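Local structure of ralf, proline/betaine transporter (Legionella pneumophila, 4D7Q) at residues 144-147 with 148-152; 168-171 with 172-175; 256-259 with 260-264; 284-287 with 288-291. The protein probably acts as a guanine nucleotide exchange factor, here as a chimera of the Legionella RalF Sec7 domain and the Rickettsia prowazekii RalF capping domain. The protein carries 2 engineered substitutions. All coordinates share one frame; numbering follows the deposited sequence.

Contact 1: 144-147 with 148-152; sequences QTIM and LNTDL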
# COMPACT_ATOMS: atom_id res chain seq x y z
N GLN A 144 7.22 10.04 -10.08
CA GLN A 144 8.54 10.39 -10.60
C GLN A 144 9.43 10.96 -9.51
O GLN A 144 10.62 10.64 -9.49
CB GLN A 144 8.47 11.40 -11.76
CG GLN A 144 9.77 11.47 -12.60
CD GLN A 144 10.04 10.17 -13.36
OE1 GLN A 144 9.12 9.46 -13.79
NE2 GLN A 144 11.30 9.82 -13.53
N THR A 145 8.87 11.90 -8.69
CA THR A 145 9.54 12.63 -7.61
C THR A 145 10.04 11.66 -6.55
O THR A 145 11.18 11.77 -6.12
CB THR A 145 8.59 13.72 -7.06
OG1 THR A 145 8.25 14.64 -8.10
CG2 THR A 145 9.15 14.46 -5.85
N ILE A 146 9.19 10.70 -6.14
CA ILE A 146 9.57 9.70 -5.15
C ILE A 146 10.79 8.89 -5.63
O ILE A 146 11.76 8.71 -4.88
CB ILE A 146 8.38 8.75 -4.85
CG1 ILE A 146 7.19 9.48 -4.16
CG2 ILE A 146 8.87 7.56 -3.99
CD1 ILE A 146 5.80 8.62 -4.19
N MET A 147 10.71 8.37 -6.86
CA MET A 147 11.74 7.52 -7.44
C MET A 147 13.04 8.29 -7.60
O MET A 147 14.09 7.78 -7.19
CB MET A 147 11.30 6.91 -8.78
CG MET A 147 12.43 6.12 -9.45
SD MET A 147 12.00 5.53 -11.09
CE MET A 147 12.08 6.98 -12.01
N LEU A 148 12.98 9.51 -8.21
CA LEU A 148 14.16 10.35 -8.40
C LEU A 148 14.78 10.75 -7.06
O LEU A 148 16.01 10.64 -6.89
CB LEU A 148 13.85 11.58 -9.26
CG LEU A 148 15.05 12.52 -9.60
CD1 LEU A 148 16.13 11.80 -10.45
CD2 LEU A 148 14.56 13.79 -10.33
N ASN A 149 13.96 11.21 -6.11
CA ASN A 149 14.48 11.59 -4.79
C ASN A 149 15.22 10.45 -4.11
O ASN A 149 16.32 10.67 -3.62
CB ASN A 149 13.38 12.17 -3.89
CG ASN A 149 13.92 12.61 -2.56
OD1 ASN A 149 13.97 11.82 -1.64
ND2 ASN A 149 14.38 13.85 -2.44
N THR A 150 14.66 9.24 -4.15
CA THR A 150 15.29 8.06 -3.56
C THR A 150 16.68 7.81 -4.16
O THR A 150 17.64 7.57 -3.42
CB THR A 150 14.36 6.83 -3.69
OG1 THR A 150 13.04 7.15 -3.27
CG2 THR A 150 14.84 5.65 -2.87
N ASP A 151 16.79 7.85 -5.49
CA ASP A 151 18.07 7.60 -6.16
C ASP A 151 19.09 8.70 -5.99
O ASP A 151 20.26 8.38 -5.76
CB ASP A 151 17.84 7.27 -7.64
CG ASP A 151 17.40 5.83 -7.87
OD1 ASP A 151 17.24 5.09 -6.87
OD2 ASP A 151 17.27 5.44 -9.05
N LEU A 152 18.68 9.98 -6.14
CA LEU A 152 19.60 11.13 -6.02
C LEU A 152 20.29 11.17 -4.66
O LEU A 152 21.45 11.58 -4.58
CB LEU A 152 18.90 12.48 -6.29
CG LEU A 152 18.58 12.84 -7.77
CD1 LEU A 152 18.04 14.26 -7.88
CD2 LEU A 152 19.80 12.83 -8.63
O HOH W 1 14.67 4.63 -6.72
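Thr-150 folds back on Ile-146 in a local i to i+4 contact within the last turns of helix 135-152, in the Legionella Sec7 part of the chimera. The sequence from Asn-149 to Leu-152 matches a conserved Sec7 motif that in relatives lines the Arf-binding groove, and probably does so here. Regular helical bonds join the two halves, among them Leu-148 N to Gln-144 O and Asn-149 N to Thr-145 O. The Ile-146 carbonyl does more: its O takes the backbone N of Thr-150 at 3.0 Å and also Thr-150 OG1 at 2.6 Å, the two donors coming from opposite faces of the carbonyl plane. A chi1 of -48° keeps OG1 beside its own backbone N, which lets the hydroxyl curl down onto the preceding turn.

One residue on, the Met-147 carbonyl receives Asp-151 N at 3.2 Å. A water reaches over the same turn, donating to Met-147 O and, at 2.6 Å, to Asp-151 OD1. That carboxylate oxygen also forms a salt bridge with Arg-290 of the Rickettsia capping domain, an encounter between the fused parts. Leu-148 sets its CB 3.4 Å from Gln-144 O, and its branches pack on Tyr-190 and Ile-193 of helix 183-195. Asn-149 turns its amide to Phe-198 N and Lys-196 O.

Two successive carbonyls thus carry more than their helical N-H: the threonine hydroxyl spends its proton on a carbonyl of its own helix, with its methyl packed on Trp-291, while the water and Arg-290 probably favour the charged carboxylate of Asp-151.

Contact 2: 168-171 with 172-175; sequences LKRN and LRGG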
# COMPACT_ATOMS: atom_id res chain seq x y z
N LEU A 168 15.32 15.17 -16.79
CA LEU A 168 13.99 15.19 -16.19
C LEU A 168 12.96 15.79 -17.14
O LEU A 168 11.88 15.21 -17.28
CB LEU A 168 13.98 15.92 -14.83
CG LEU A 168 12.61 15.94 -14.10
CD1 LEU A 168 12.13 14.51 -13.71
CD2 LEU A 168 12.60 16.90 -12.93
N LYS A 169 13.33 16.88 -17.84
CA LYS A 169 12.46 17.54 -18.84
C LYS A 169 12.17 16.60 -20.00
O LYS A 169 11.02 16.46 -20.40
CB LYS A 169 13.12 18.84 -19.35
CG LYS A 169 13.12 19.98 -18.31
CD LYS A 169 14.19 20.98 -18.67
CE LYS A 169 14.04 22.27 -17.91
NZ LYS A 169 15.08 23.25 -18.33
N ARG A 170 13.20 15.90 -20.50
CA ARG A 170 13.04 14.92 -21.59
C ARG A 170 12.15 13.77 -21.10
O ARG A 170 11.27 13.32 -21.80
CB ARG A 170 14.42 14.35 -22.03
CG ARG A 170 15.29 15.32 -22.81
CD ARG A 170 14.82 15.55 -24.23
NE ARG A 170 15.03 14.40 -25.11
CZ ARG A 170 14.80 14.41 -26.41
NH1 ARG A 170 14.35 15.51 -27.00
NH2 ARG A 170 15.01 13.33 -27.14
N ASN A 171 12.35 13.35 -19.84
CA ASN A 171 11.60 12.25 -19.24
C ASN A 171 10.10 12.50 -19.07
O ASN A 171 9.32 11.53 -19.07
CB ASN A 171 12.23 11.87 -17.88
CG ASN A 171 11.69 10.57 -17.36
OD1 ASN A 171 12.08 9.48 -17.80
ND2 ASN A 171 10.69 10.68 -16.53
N LEU A 172 9.69 13.76 -18.87
CA LEU A 172 8.29 14.13 -18.62
C LEU A 172 7.54 14.68 -19.85
O LEU A 172 6.38 15.08 -19.71
CB LEU A 172 8.19 15.08 -17.40
CG LEU A 172 8.51 14.43 -16.05
CD1 LEU A 172 8.75 15.48 -14.98
CD2 LEU A 172 7.44 13.41 -15.65
N ARG A 173 8.17 14.66 -21.03
CA ARG A 173 7.53 15.11 -22.28
C ARG A 173 6.18 14.42 -22.50
O ARG A 173 6.11 13.20 -22.41
CB ARG A 173 8.42 14.86 -23.50
CG ARG A 173 9.57 15.85 -23.64
CD ARG A 173 10.52 15.44 -24.76
NE ARG A 173 11.07 14.10 -24.53
CZ ARG A 173 11.41 13.25 -25.50
NH1 ARG A 173 11.26 13.59 -26.77
NH2 ARG A 173 11.87 12.05 -25.20
N GLY A 174 5.13 15.22 -22.72
CA GLY A 174 3.80 14.69 -22.96
C GLY A 174 3.06 14.19 -21.74
O GLY A 174 1.96 13.67 -21.87
N GLY A 175 3.63 14.38 -20.55
CA GLY A 175 3.04 13.92 -19.29
C GLY A 175 2.16 14.91 -18.57
O GLY A 175 1.59 14.59 -17.52
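Arg-170 and Arg-173 lay their guanidinium groups flat on one another where helix 165-171 of the Sec7 part runs out, in a contact three residues apart along the chain. The two planes are only 10° from parallel and their centres lie 3.7 Å apart, with NH1 of Arg-173 over one face of Arg-170 toward the rim. Bends at chi2 and chi3 of Arg-170, each near -70°, swing its end round until it runs alongside Arg-173.

Among the hydrogen bonds, the one that fixes this geometry is Arg-173 NE to Arg-170 O, 2.8 Å long and nearly straight at 174°. It arrives on a lone pair in the carbonyl plane, and the oxygen sits at the edge of the Arg-173 guanidinium, within its plane. The backbone bonds are looser: Leu-172 N shares itself weakly between Leu-168 O at 3.1 Å and Lys-169 O at 3.4 Å, as helical pairing gives out. A type II turn follows from Leu-172 to Gly-175, closed by Gly-175 N to Leu-172 O at 3.0 Å, with Gly-174 supplying the positive phi of its third position.

Apolar packing occupies another side. Leu-168 and Leu-172 lie side by side, Leu-168 CD1 to Leu-172 CD1 at 3.7 Å, and pack against helices 135-152 and 183-195.

Like charges meet in the arginine pair, with Arg-170 NH1 and Arg-173 NH1 3.6 Å apart. Flat stacking and the NE-carbonyl bond accommodate this, and Asp-180, touching Arg-173, probably offsets part of the positive charge.

Contact 3: 256-259 with 260-264; sequences TFLS and KFTGY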
# COMPACT_ATOMS: atom_id res chain seq x y z
N THR A 256 -0.53 -0.91 -15.81
CA THR A 256 0.87 -0.98 -16.23
C THR A 256 1.77 0.04 -15.57
O THR A 256 2.90 -0.29 -15.21
CB THR A 256 0.96 -0.91 -17.76
OG1 THR A 256 0.08 0.12 -18.19
CG2 THR A 256 0.57 -2.22 -18.41
N PHE A 257 1.25 1.27 -15.40
CA PHE A 257 1.99 2.36 -14.74
C PHE A 257 2.38 1.90 -13.31
O PHE A 257 3.56 1.86 -12.99
CB PHE A 257 1.15 3.67 -14.75
CG PHE A 257 1.84 4.84 -14.07
CD1 PHE A 257 1.87 4.94 -12.68
CD2 PHE A 257 2.51 5.80 -14.81
CE1 PHE A 257 2.58 5.99 -12.04
CE2 PHE A 257 3.20 6.85 -14.18
CZ PHE A 257 3.18 6.97 -12.80
N LEU A 258 1.39 1.49 -12.50
CA LEU A 258 1.62 1.02 -11.13
C LEU A 258 2.63 -0.15 -11.05
O LEU A 258 3.50 -0.13 -10.21
CB LEU A 258 0.28 0.66 -10.45
CG LEU A 258 0.35 0.32 -8.93
CD1 LEU A 258 0.87 1.49 -8.13
CD2 LEU A 258 -1.00 -0.08 -8.42
N SER A 259 2.48 -1.16 -11.93
CA SER A 259 3.36 -2.32 -12.05
C SER A 259 4.84 -1.88 -12.22
O SER A 259 5.72 -2.46 -11.59
CB SER A 259 2.93 -3.15 -13.26
OG SER A 259 3.50 -4.44 -13.16
N LYS A 260 5.09 -0.87 -13.08
CA LYS A 260 6.44 -0.37 -13.34
C LYS A 260 7.04 0.30 -12.12
O LYS A 260 8.20 0.08 -11.83
CB LYS A 260 6.43 0.60 -14.53
CG LYS A 260 6.26 -0.11 -15.87
CD LYS A 260 6.21 0.92 -16.99
CE LYS A 260 6.16 0.29 -18.36
NZ LYS A 260 6.13 1.36 -19.38
N PHE A 261 6.23 1.07 -11.39
CA PHE A 261 6.71 1.80 -10.21
C PHE A 261 6.78 1.00 -8.93
O PHE A 261 7.41 1.45 -7.97
CB PHE A 261 5.95 3.15 -10.05
CG PHE A 261 6.48 4.27 -10.93
CD1 PHE A 261 7.56 5.04 -10.52
CD2 PHE A 261 5.91 4.54 -12.17
CE1 PHE A 261 8.06 6.07 -11.33
CE2 PHE A 261 6.41 5.57 -12.98
CZ PHE A 261 7.48 6.33 -12.56
N THR A 262 6.17 -0.18 -8.88
CA THR A 262 6.17 -0.96 -7.62
C THR A 262 6.57 -2.41 -7.80
O THR A 262 6.83 -3.11 -6.81
CB THR A 262 4.75 -0.96 -7.01
OG1 THR A 262 3.88 -1.57 -7.93
CG2 THR A 262 4.25 0.41 -6.63
N GLY A 263 6.56 -2.87 -9.05
CA GLY A 263 6.89 -4.25 -9.36
C GLY A 263 5.74 -5.21 -9.14
O GLY A 263 5.91 -6.43 -9.24
N TYR A 264 4.54 -4.66 -8.85
CA TYR A 264 3.34 -5.46 -8.64
C TYR A 264 2.91 -6.04 -9.96
O TYR A 264 2.55 -5.27 -10.85
CB TYR A 264 2.24 -4.56 -8.04
CG TYR A 264 0.89 -5.20 -7.84
CD1 TYR A 264 0.76 -6.39 -7.11
CD2 TYR A 264 -0.27 -4.55 -8.22
CE1 TYR A 264 -0.49 -6.95 -6.86
CE2 TYR A 264 -1.53 -5.10 -7.99
CZ TYR A 264 -1.64 -6.31 -7.32
OH TYR A 264 -2.89 -6.81 -7.07
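Phe-261 stacks on Phe-257, one turn back along helix 256-262 of the Rickettsia capping part. Its CB passes 4.0 Å from Phe-257 O, and that same oxygen then lies at the ring edge, in plane, near CD2. CD2 itself stands over the face of Phe-257, displaced toward the rim. Further out, Phe-261 CE2 comes to 3.5 Å from Phe-257 CZ, completing an offset stack with ring planes at 30°. The far end of the Phe-261 ring, CE1 and CZ, reaches Met-147 and Gln-144.

Farther along, Thr-262 OG1 donates to Leu-258 O at 2.7 Å from above the carbonyl plane and accepts Tyr-264 N in an ST turn. Gly-263, with a phi of 81°, leaves the helical path, and its N bonds Ser-259 O at 2.7 Å. Ser-259 OG then catches Tyr-264 O at 2.6 Å, tying the helix to the start of strand 264-271.

The short helix joins strand 248-252 to its antiparallel partner 264-271, with its phenylalanines turned to helix 135-152 and Leu-258 and Thr-262 to helix 110-127, both of the Sec7 part.

Contact 4: 284-287 with 288-291; sequences KPSI and FSRW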
# COMPACT_ATOMS: atom_id res chain seq x y z
N LYS A 284 7.79 -8.43 -8.55
CA LYS A 284 9.09 -8.79 -9.12
C LYS A 284 9.80 -7.48 -9.52
O LYS A 284 9.11 -6.56 -10.00
CB LYS A 284 8.93 -9.72 -10.34
CG LYS A 284 8.37 -11.12 -10.01
CD LYS A 284 8.67 -12.16 -11.09
CE LYS A 284 7.95 -11.88 -12.39
NZ LYS A 284 8.61 -12.55 -13.54
N PRO A 285 11.14 -7.37 -9.31
CA PRO A 285 11.87 -6.14 -9.73
C PRO A 285 11.49 -5.69 -11.13
O PRO A 285 11.44 -6.48 -12.07
CB PRO A 285 13.35 -6.56 -9.64
CG PRO A 285 13.35 -7.56 -8.55
CD PRO A 285 12.08 -8.36 -8.73
N SER A 286 11.16 -4.41 -11.24
CA SER A 286 10.71 -3.82 -12.46
C SER A 286 11.49 -2.53 -12.78
O SER A 286 12.27 -2.10 -12.01
CB SER A 286 9.22 -3.53 -12.36
OG SER A 286 8.49 -4.70 -12.28
N ILE A 287 11.22 -1.94 -13.92
CA ILE A 287 11.95 -0.78 -14.35
C ILE A 287 12.03 0.37 -13.33
O ILE A 287 13.07 0.85 -13.09
CB ILE A 287 11.53 -0.30 -15.75
CG1 ILE A 287 12.55 0.71 -16.29
CG2 ILE A 287 10.13 0.25 -15.75
CD1 ILE A 287 12.38 1.11 -17.71
N PHE A 288 10.91 0.77 -12.76
CA PHE A 288 10.85 1.88 -11.82
C PHE A 288 10.50 1.53 -10.36
O PHE A 288 10.01 2.34 -9.65
CB PHE A 288 9.86 2.92 -12.31
CG PHE A 288 10.15 3.44 -13.69
CD1 PHE A 288 11.39 3.89 -14.03
CD2 PHE A 288 9.16 3.48 -14.63
CE1 PHE A 288 11.64 4.34 -15.29
CE2 PHE A 288 9.39 3.92 -15.88
CZ PHE A 288 10.63 4.37 -16.21
N SER A 289 10.78 0.31 -9.94
CA SER A 289 10.31 -0.20 -8.67
C SER A 289 11.27 -0.28 -7.48
O SER A 289 10.87 -0.62 -6.40
CB SER A 289 9.65 -1.54 -8.89
OG SER A 289 10.53 -2.51 -9.29
N ARG A 290 12.54 -0.02 -7.69
CA ARG A 290 13.54 -0.31 -6.69
C ARG A 290 13.30 0.43 -5.39
O ARG A 290 13.52 -0.10 -4.34
CB ARG A 290 14.95 -0.05 -7.22
CG ARG A 290 16.06 -0.77 -6.50
CD ARG A 290 17.41 -0.70 -7.16
NE ARG A 290 17.54 0.29 -8.21
CZ ARG A 290 17.66 1.58 -8.01
NH1 ARG A 290 17.73 2.09 -6.81
NH2 ARG A 290 17.75 2.37 -9.05
N TRP A 291 12.82 1.65 -5.47
CA TRP A 291 12.68 2.36 -4.21
C TRP A 291 11.56 1.77 -3.36
O TRP A 291 11.55 1.91 -2.14
CB TRP A 291 12.43 3.85 -4.46
CG TRP A 291 11.19 4.12 -5.26
CD1 TRP A 291 11.12 4.40 -6.59
CD2 TRP A 291 9.84 4.13 -4.77
NE1 TRP A 291 9.81 4.59 -6.97
CE2 TRP A 291 9.01 4.43 -5.87
CE3 TRP A 291 9.26 3.93 -3.52
CZ2 TRP A 291 7.62 4.52 -5.74
CZ3 TRP A 291 7.89 4.02 -3.40
CH2 TRP A 291 7.08 4.32 -4.50
O HOH W 2 14.00 0.98 -10.34
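Ser-286 N donates to Ser-289 OG across a type I beta turn, Ser-286 to Ser-289, that leads from strand 277-283 of the capping-domain sheet into helix 290-293. The bond is 2.8 Å long, with an angle of 151° at the hydrogen. Ser-289 can accept it because its OG, at chi1 67°, stands between its own backbone N and carbonyl carbon and faces back over the turn.

At the turn's outer corner Ile-287 and Phe-288 run side by side. Methyl CG2 of Ile-287 sits over the phenyl face, 3.8 Å from the centroid of the Phe-288 ring and 19° off the normal, a CH-pi contact; the CG1 branch follows along the same ring toward CZ.

The next shell surrounds these groups. Ser-286 OG donates to Lys-284 O at 3.0 Å and also bonds Lys-265 NZ, while Lys-284 NZ holds Asn-226 and Glu-230. The backbones of Lys-284 and Phe-288 pair with Gly-263 and Lys-260, and the Phe-288 ring stacks on Phe-261 as well as touching Met-147 of the Sec7 part. Where the helix begins, a water donates to Ile-287 O at 2.9 Å and accepts from Arg-290 N at 3.2 Å.

Along the chain the four contacts follow in series, two in the Sec7 part and two in the capping domain. Contacts 1 and 2 have centres 15 Å apart, on helices 135-152 and 165-171, and meet where Gln-144 packs on Leu-168. Contacts 3 and 4 are closer, with centres 8 Å apart and probable backbone hydrogen bonds between them. Contact 1 also faces the capping domain: its centre is 12 Å from contact 4 and 15 Å from contact 3, and Met-147 packs against Phe-261, Phe-288 and Trp-291. Contact 2 touches neither contact 3 nor contact 4. In this engineered fusion the capping part packs on helix 135-152, which in relatives helps form the Arf-binding groove; the interface joins sequences from two species.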